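UDP-N-acetylglucosamine 4-epimerase (Bacillus cereus, PDB 3M2P) probably interconverts UDP-N-acetylglucosamine and UDP-N-acetylgalactosamine by inverting the C4 centre of the sugar. Local coordinates at residues A[156-161]-A[220-225]; A[103-108]-A[210-215]. All coordinates share one frame; numbering follows the deposited sequence.

Contact 1. Residues A[156-161]-A[220-225]; sequences KNLRFA and GTFNIG
Ile-224 lies against two side chains of the neighbouring strand at once. Its CG1 rests 3.9 Å from Leu-158 CD2, while its CB sits 3.9 Å from Phe-160 CD1; Phe-160 and Ile-224 run side by side and point the same way. With CG1 anti to the carbonyl carbon (chi1 -50°), that branch leans back along the strand toward Leu-158. Phe-222 shares this face of the sheet, and Lys-156 CG comes to the edge of its ring, 3.8 Å from CE1. The lysine's end turns away, and its NZ is hydrogen-bonded to Gln-215 O.

Strands 156-160 and 220-224 are parallel neighbours in the sheet of the Rossmann-type domain, their segment axes 25° apart. Helix 202-212 packs over the face carrying Leu-158, Phe-160 and Ile-224. Five backbone bonds zip the strands together in the staggered parallel pattern. Phe-222 N to Asn-157 O is 2.8 Å and almost straight (172° at the hydrogen), whereas Ile-224 N to Arg-159 O is longer, at 3.1 Å.

On the other face Arg-159 stretches back over Thr-221. Its chain is extended from CG to NE, which lays the guanidinium over the methyl: Thr-221 CG2 stands over the centre of the flat group and 3.7 Å from NE. Polar partners outside the pair fix that group, NE in a salt bridge with Glu-141 and NH1 in a hydrogen bond with Tyr-113 OH. On the same face, Thr-221 OG1 lies 3.4 Å from Asn-157 OD1, which also has a weak hydrogen bond from Asn-145 ND2.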
ATOM      1  N   LYS A 156      10.761  -9.358   8.711  1.00 33.05           N
ATOM      2  CA  LYS A 156      11.418  -8.063   8.719  1.00 33.13           C
ATOM      3  C   LYS A 156      11.371  -7.414   7.333  1.00 33.84           C
ATOM      4  O   LYS A 156      12.086  -7.832   6.425  1.00 33.75           O
ATOM      5  CB  LYS A 156      12.869  -8.224   9.166  1.00 33.31           C
ATOM      6  CG  LYS A 156      13.036  -8.380  10.667  1.00 34.33           C
ATOM      7  CD  LYS A 156      14.240  -9.239  11.007  1.00 33.76           C
ATOM      8  CE  LYS A 156      14.291 -10.440  10.091  1.00 34.27           C
ATOM      9  NZ  LYS A 156      14.399 -11.691  10.885  1.00 35.20           N
ATOM     10  N   ASN A 157      10.523  -6.395   7.185  1.00 33.77           N
ATOM     11  CA  ASN A 157      10.415  -5.618   5.954  1.00 32.52           C
ATOM     12  C   ASN A 157      11.536  -4.589   5.823  1.00 33.21           C
ATOM     13  O   ASN A 157      11.711  -3.733   6.693  1.00 33.58           O
ATOM     14  CB  ASN A 157       9.076  -4.894   5.917  1.00 32.82           C
ATOM     15  CG  ASN A 157       7.908  -5.839   5.886  1.00 32.90           C
ATOM     16  OD1 ASN A 157       6.898  -5.617   6.549  1.00 32.77           O
ATOM     17  ND2 ASN A 157       8.033  -6.899   5.109  1.00 33.59           N
ATOM     18  N   LEU A 158      12.283  -4.664   4.728  1.00 31.78           N
ATOM     19  CA  LEU A 158      13.401  -3.762   4.493  1.00 32.01           C
ATOM     20  C   LEU A 158      13.089  -2.768   3.383  1.00 32.29           C
ATOM     21  O   LEU A 158      13.110  -3.125   2.210  1.00 33.58           O
ATOM     22  CB  LEU A 158      14.639  -4.565   4.088  1.00 32.38           C
ATOM     23  CG  LEU A 158      15.149  -5.627   5.054  1.00 31.94           C
ATOM     24  CD1 LEU A 158      16.408  -6.275   4.515  1.00 32.22           C
ATOM     25  CD2 LEU A 158      15.398  -4.998   6.403  1.00 32.33           C
ATOM     26  N   ARG A 159      12.807  -1.523   3.737  1.00 31.82           N
ATOM     27  CA  ARG A 159      12.605  -0.494   2.716  1.00 32.71           C
ATOM     28  C   ARG A 159      13.931   0.016   2.123  1.00 33.95           C
ATOM     29  O   ARG A 159      14.468   1.026   2.571  1.00 33.84           O
ATOM     30  CB  ARG A 159      11.768   0.659   3.269  1.00 31.56           C
ATOM     31  CG  ARG A 159      10.373   0.238   3.626  1.00 31.25           C
ATOM     32  CD  ARG A 159       9.599   1.336   4.294  1.00 31.24           C
ATOM     33  NE  ARG A 159       8.196   0.963   4.450  1.00 32.30           N
ATOM     34  CZ  ARG A 159       7.364   1.523   5.326  1.00 33.25           C
ATOM     35  NH1 ARG A 159       7.794   2.483   6.141  1.00 33.41           N
ATOM     36  NH2 ARG A 159       6.098   1.130   5.390  1.00 31.29           N
ATOM     37  N   PHE A 160      14.443  -0.691   1.113  1.00 33.79           N
ATOM     38  CA  PHE A 160      15.679  -0.319   0.421  1.00 33.79           C
ATOM     39  C   PHE A 160      15.612   1.038  -0.262  1.00 34.97           C
ATOM     40  O   PHE A 160      14.593   1.397  -0.844  1.00 35.37           O
ATOM     41  CB  PHE A 160      16.048  -1.365  -0.635  1.00 33.88           C
ATOM     42  CG  PHE A 160      16.397  -2.699  -0.065  1.00 34.29           C
ATOM     43  CD1 PHE A 160      17.476  -2.840   0.790  1.00 33.97           C
ATOM     44  CD2 PHE A 160      15.648  -3.814  -0.382  1.00 33.87           C
ATOM     45  CE1 PHE A 160      17.792  -4.051   1.320  1.00 33.74           C
ATOM     46  CE2 PHE A 160      15.960  -5.034   0.143  1.00 33.38           C
ATOM     47  CZ  PHE A 160      17.029  -5.152   1.001  1.00 34.77           C
ATOM     48  N   ALA A 161      16.712   1.783  -0.189  1.00 36.61           N
ATOM     49  CA  ALA A 161      16.867   3.001  -0.976  1.00 37.48           C
ATOM     50  C   ALA A 161      17.138   2.570  -2.410  1.00 36.85           C
ATOM     51  O   ALA A 161      17.080   1.387  -2.715  1.00 37.18           O
ATOM     52  CB  ALA A 161      18.009   3.864  -0.437  1.00 37.42           C
ATOM     53  N   GLY A 220       9.459  -6.469  12.109  1.00 33.70           N
ATOM     54  CA  GLY A 220       9.137  -5.062  11.946  1.00 33.82           C
ATOM     55  C   GLY A 220       9.486  -4.463  10.580  1.00 33.99           C
ATOM     56  O   GLY A 220       9.630  -5.161   9.577  1.00 32.80           O
ATOM     57  N   THR A 221       9.628  -3.144  10.545  1.00 34.15           N
ATOM     58  CA  THR A 221       9.959  -2.463   9.301  1.00 34.29           C
ATOM     59  C   THR A 221      11.122  -1.452   9.411  1.00 34.27           C
ATOM     60  O   THR A 221      11.115  -0.552  10.252  1.00 33.17           O
ATOM     61  CB  THR A 221       8.704  -1.853   8.702  1.00 32.97           C
ATOM     62  OG1 THR A 221       7.788  -2.921   8.449  1.00 34.40           O
ATOM     63  CG2 THR A 221       9.012  -1.148   7.396  1.00 32.20           C
ATOM     64  N   PHE A 222      12.121  -1.625   8.553  1.00 31.82           N
ATOM     65  CA  PHE A 222      13.326  -0.821   8.627  1.00 33.86           C
ATOM     66  C   PHE A 222      13.709  -0.140   7.297  1.00 34.20           C
ATOM     67  O   PHE A 222      13.645  -0.765   6.241  1.00 33.48           O
ATOM     68  CB  PHE A 222      14.484  -1.692   9.096  1.00 33.84           C
ATOM     69  CG  PHE A 222      14.149  -2.573  10.264  1.00 34.58           C
ATOM     70  CD1 PHE A 222      13.636  -3.841  10.067  1.00 33.99           C
ATOM     71  CD2 PHE A 222      14.378  -2.148  11.558  1.00 35.08           C
ATOM     72  CE1 PHE A 222      13.347  -4.648  11.128  1.00 33.81           C
ATOM     73  CE2 PHE A 222      14.081  -2.959  12.632  1.00 34.62           C
ATOM     74  CZ  PHE A 222      13.574  -4.203  12.417  1.00 34.73           C
ATOM     75  N   ASN A 223      14.108   1.135   7.357  1.00 33.98           N
ATOM     76  CA  ASN A 223      14.699   1.801   6.203  1.00 34.59           C
ATOM     77  C   ASN A 223      16.121   1.298   6.066  1.00 35.29           C
ATOM     78  O   ASN A 223      16.881   1.334   7.032  1.00 36.32           O
ATOM     79  CB  ASN A 223      14.754   3.319   6.392  1.00 35.30           C
ATOM     80  CG  ASN A 223      13.391   3.960   6.463  1.00 35.43           C
ATOM     81  OD1 ASN A 223      13.251   5.093   6.928  1.00 36.49           O
ATOM     82  ND2 ASN A 223      12.379   3.251   6.005  1.00 34.91           N
ATOM     83  N   ILE A 224      16.494   0.828   4.885  1.00 34.74           N
ATOM     84  CA  ILE A 224      17.895   0.519   4.635  1.00 35.19           C
ATOM     85  C   ILE A 224      18.482   1.495   3.614  1.00 36.53           C
ATOM     86  O   ILE A 224      18.553   1.198   2.422  1.00 36.18           O
ATOM     87  CB  ILE A 224      18.128  -0.935   4.164  1.00 34.65           C
ATOM     88  CG1 ILE A 224      17.426  -1.941   5.086  1.00 33.46           C
ATOM     89  CG2 ILE A 224      19.618  -1.217   4.097  1.00 35.13           C
ATOM     90  CD1 ILE A 224      18.029  -2.067   6.476  1.00 33.47           C
ATOM     91  N   GLY A 225      18.891   2.667   4.098  1.00 37.94           N
ATOM     92  CA  GLY A 225      19.553   3.663   3.275  1.00 38.34           C
ATOM     93  C   GLY A 225      21.064   3.638   3.434  1.00 38.98           C
ATOM     94  O   GLY A 225      21.599   2.920   4.276  1.00 37.90           O
TER

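Contact 2. Residues A[103-108]-A[210-215]; sequences NIVYAS and IYALKQ
Leu-213 and Val-105 meet at about a right angle, the leucine's branched end set against one methyl of the valine. Val-105 CG2, the methyl facing 210-215, touches Leu-213 CG at 3.8 Å and Leu-213 CD2 at 3.9 Å. The leucine's CB does not aim straight at the strand; its chain makes up the difference, with CG beside its own backbone N (chi1 -86°) and the end swung inward. Val-105 CG2 also lies 4.2 Å from Ala-212 CB, so one methyl meets two consecutive residues of the other segment.

Asn-103 approaches the same leucine obliquely. Its CG is anti to the backbone N (chi1 -162°), which carries the amide out to Leu-213, where it lies close to both the CD2 methyl and the carbonyl oxygen. Asn-103 CG is 3.9 Å from Leu-213 O. The amide is probably turned over in the model, and the reversed orientation may give a hydrogen bond to this carbonyl.

This is strand-to-helix packing within the Rossmann-type domain: the beginning of strand 103-109 meets the C-terminal part of helix 202-212 and the residues directly after it. Leu-213 reaches on to Ala-65 and Val-67 of strand 65-68, and Val-105 touches Leu-158 of strand 154-164. On the other side of the strand, Ile-104 faces away from this contact, against Tyr-93 and Cys-96 of helix 83-98.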
ATOM      1  N   ASN A 103      11.929 -16.849  10.479  1.00 34.74           N
ATOM      2  CA  ASN A 103      12.985 -15.891  10.134  1.00 34.29           C
ATOM      3  C   ASN A 103      12.985 -15.527   8.649  1.00 34.92           C
ATOM      4  O   ASN A 103      13.675 -16.155   7.841  1.00 35.07           O
ATOM      5  CB  ASN A 103      14.362 -16.413  10.535  1.00 34.00           C
ATOM      6  CG  ASN A 103      15.395 -15.310  10.594  1.00 35.01           C
ATOM      7  OD1 ASN A 103      16.606 -15.554  10.694  1.00 34.42           O
ATOM      8  ND2 ASN A 103      14.916 -14.077  10.542  1.00 34.98           N
ATOM      9  N   ILE A 104      12.218 -14.495   8.305  1.00 34.57           N
ATOM     10  CA  ILE A 104      11.992 -14.105   6.921  1.00 33.55           C
ATOM     11  C   ILE A 104      12.381 -12.651   6.694  1.00 33.60           C
ATOM     12  O   ILE A 104      12.146 -11.808   7.547  1.00 34.61           O
ATOM     13  CB  ILE A 104      10.509 -14.262   6.575  1.00 34.04           C
ATOM     14  CG1 ILE A 104      10.081 -15.716   6.734  1.00 34.00           C
ATOM     15  CG2 ILE A 104      10.219 -13.775   5.172  1.00 34.15           C
ATOM     16  CD1 ILE A 104       8.617 -15.854   7.017  1.00 34.20           C
ATOM     17  N   VAL A 105      12.980 -12.359   5.544  1.00 34.01           N
ATOM     18  CA  VAL A 105      13.268 -10.982   5.140  1.00 33.45           C
ATOM     19  C   VAL A 105      12.503 -10.611   3.873  1.00 33.12           C
ATOM     20  O   VAL A 105      12.557 -11.333   2.884  1.00 33.78           O
ATOM     21  CB  VAL A 105      14.749 -10.806   4.819  1.00 33.73           C
ATOM     22  CG1 VAL A 105      14.966  -9.495   4.080  1.00 32.60           C
ATOM     23  CG2 VAL A 105      15.586 -10.892   6.087  1.00 34.27           C
ATOM     24  N   TYR A 106      11.793  -9.492   3.891  1.00 32.59           N
ATOM     25  CA  TYR A 106      11.083  -9.040   2.694  1.00 32.58           C
ATOM     26  C   TYR A 106      11.745  -7.813   2.118  1.00 32.38           C
ATOM     27  O   TYR A 106      12.144  -6.929   2.865  1.00 33.44           O
ATOM     28  CB  TYR A 106       9.623  -8.697   3.001  1.00 32.79           C
ATOM     29  CG  TYR A 106       8.888  -8.157   1.796  1.00 33.20           C
ATOM     30  CD1 TYR A 106       8.640  -8.972   0.695  1.00 33.26           C
ATOM     31  CD2 TYR A 106       8.459  -6.840   1.746  1.00 32.44           C
ATOM     32  CE1 TYR A 106       7.977  -8.501  -0.411  1.00 32.79           C
ATOM     33  CE2 TYR A 106       7.799  -6.356   0.637  1.00 33.12           C
ATOM     34  CZ  TYR A 106       7.555  -7.196  -0.439  1.00 33.67           C
ATOM     35  OH  TYR A 106       6.897  -6.731  -1.556  1.00 34.33           O
ATOM     36  N   ALA A 107      11.849  -7.731   0.796  1.00 31.98           N
ATOM     37  CA  ALA A 107      12.412  -6.531   0.190  1.00 31.85           C
ATOM     38  C   ALA A 107      11.325  -5.531  -0.147  1.00 32.60           C
ATOM     39  O   ALA A 107      10.578  -5.718  -1.110  1.00 32.30           O
ATOM     40  CB  ALA A 107      13.222  -6.874  -1.042  1.00 33.30           C
ATOM     41  N   SER A 108      11.237  -4.474   0.656  1.00 31.43           N
ATOM     42  CA  SER A 108      10.351  -3.354   0.357  1.00 32.05           C
ATOM     43  C   SER A 108      11.150  -2.195  -0.262  1.00 33.76           C
ATOM     44  O   SER A 108      12.276  -2.395  -0.737  1.00 33.12           O
ATOM     45  CB  SER A 108       9.599  -2.904   1.600  1.00 31.06           C
ATOM     46  OG  SER A 108       8.475  -2.122   1.254  1.00 30.89           O
ATOM     47  N   ILE A 210      21.773  -9.927   5.489  1.00 35.77           N
ATOM     48  CA  ILE A 210      22.511 -10.773   6.401  1.00 36.76           C
ATOM     49  C   ILE A 210      22.275 -10.373   7.873  1.00 37.48           C
ATOM     50  O   ILE A 210      21.991 -11.228   8.714  1.00 37.03           O
ATOM     51  CB  ILE A 210      24.027 -10.770   6.042  1.00 38.27           C
ATOM     52  CG1 ILE A 210      24.240 -11.325   4.630  1.00 38.61           C
ATOM     53  CG2 ILE A 210      24.850 -11.567   7.056  1.00 37.55           C
ATOM     54  CD1 ILE A 210      23.755 -12.748   4.451  1.00 39.22           C
ATOM     55  N   TYR A 211      22.378  -9.080   8.179  1.00 37.33           N
ATOM     56  CA  TYR A 211      22.269  -8.606   9.560  1.00 36.57           C
ATOM     57  C   TYR A 211      20.863  -8.696  10.117  1.00 36.65           C
ATOM     58  O   TYR A 211      20.681  -8.831  11.326  1.00 36.70           O
ATOM     59  CB  TYR A 211      22.764  -7.170   9.682  1.00 36.57           C
ATOM     60  CG  TYR A 211      24.254  -7.082   9.768  1.00 37.40           C
ATOM     61  CD1 TYR A 211      25.049  -7.682   8.802  1.00 38.59           C
ATOM     62  CD2 TYR A 211      24.876  -6.408  10.812  1.00 37.48           C
ATOM     63  CE1 TYR A 211      26.432  -7.609   8.859  1.00 39.64           C
ATOM     64  CE2 TYR A 211      26.267  -6.330  10.883  1.00 38.67           C
ATOM     65  CZ  TYR A 211      27.038  -6.936   9.900  1.00 39.17           C
ATOM     66  OH  TYR A 211      28.411  -6.882   9.939  1.00 38.28           O
ATOM     67  N   ALA A 212      19.874  -8.592   9.236  1.00 37.00           N
ATOM     68  CA  ALA A 212      18.475  -8.699   9.631  1.00 36.07           C
ATOM     69  C   ALA A 212      18.156 -10.167   9.848  1.00 36.64           C
ATOM     70  O   ALA A 212      17.312 -10.519  10.667  1.00 36.89           O
ATOM     71  CB  ALA A 212      17.564  -8.095   8.558  1.00 35.02           C
ATOM     72  N   LEU A 213      18.838 -11.027   9.102  1.00 36.21           N
ATOM     73  CA  LEU A 213      18.659 -12.459   9.256  1.00 36.16           C
ATOM     74  C   LEU A 213      19.266 -12.924  10.583  1.00 36.76           C
ATOM     75  O   LEU A 213      19.060 -14.066  11.007  1.00 37.26           O
ATOM     76  CB  LEU A 213      19.287 -13.201   8.073  1.00 35.50           C
ATOM     77  CG  LEU A 213      18.410 -13.366   6.835  1.00 35.02           C
ATOM     78  CD1 LEU A 213      19.235 -13.867   5.663  1.00 36.45           C
ATOM     79  CD2 LEU A 213      17.251 -14.294   7.120  1.00 33.74           C
ATOM     80  N   LYS A 214      20.010 -12.029  11.229  1.00 36.09           N
ATOM     81  CA  LYS A 214      20.639 -12.312  12.511  1.00 35.58           C
ATOM     82  C   LYS A 214      19.634 -12.165  13.639  1.00 36.84           C
ATOM     83  O   LYS A 214      19.724 -12.866  14.647  1.00 37.42           O
ATOM     84  CB  LYS A 214      21.828 -11.376  12.749  1.00 35.97           C
ATOM     85  CG  LYS A 214      23.066 -11.773  11.980  1.00 36.68           C
ATOM     86  CD  LYS A 214      24.189 -10.754  12.076  1.00 35.91           C
ATOM     87  CE  LYS A 214      25.447 -11.351  11.433  1.00 38.14           C
ATOM     88  NZ  LYS A 214      26.447 -10.360  10.935  1.00 38.44           N
ATOM     89  N   GLN A 215      18.681 -11.247  13.469  1.00 35.97           N
ATOM     90  CA  GLN A 215      17.631 -11.053  14.462  1.00 35.93           C
ATOM     91  C   GLN A 215      16.444 -11.952  14.140  1.00 36.78           C
ATOM     92  O   GLN A 215      15.362 -11.474  13.798  1.00 36.36           O
ATOM     93  CB  GLN A 215      17.190  -9.592  14.532  1.00 34.66           C
ATOM     94  CG  GLN A 215      18.331  -8.596  14.606  1.00 35.94           C
ATOM     95  CD  GLN A 215      19.235  -8.809  15.797  1.00 36.30           C
ATOM     96  OE1 GLN A 215      18.786  -9.193  16.872  1.00 37.25           O
ATOM     97  NE2 GLN A 215      20.519  -8.551  15.612  1.00 35.75           N
TER

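Contact 1 and contact 2 have centres about 9 Å apart and meet along neighbouring parallel strands of one mixed sheet: Leu-158 N lies 2.9 Å from Tyr-106 O, and Leu-158 O 2.8 Å from Ser-108 N, both probable hydrogen bonds. Along the chain their segments alternate. The helix whose end enters contact 2 is followed by strand 220-224 of contact 1, which returns the chain to the sheet beside 156-160. Leu-14, which binds UDP in a structure of this protein, comes about 4 Å from Phe-160 and about 8 Å from Val-105, side chain to side chain, placing contact 1 nearer that nucleotide site; no UDP is bound to this chain.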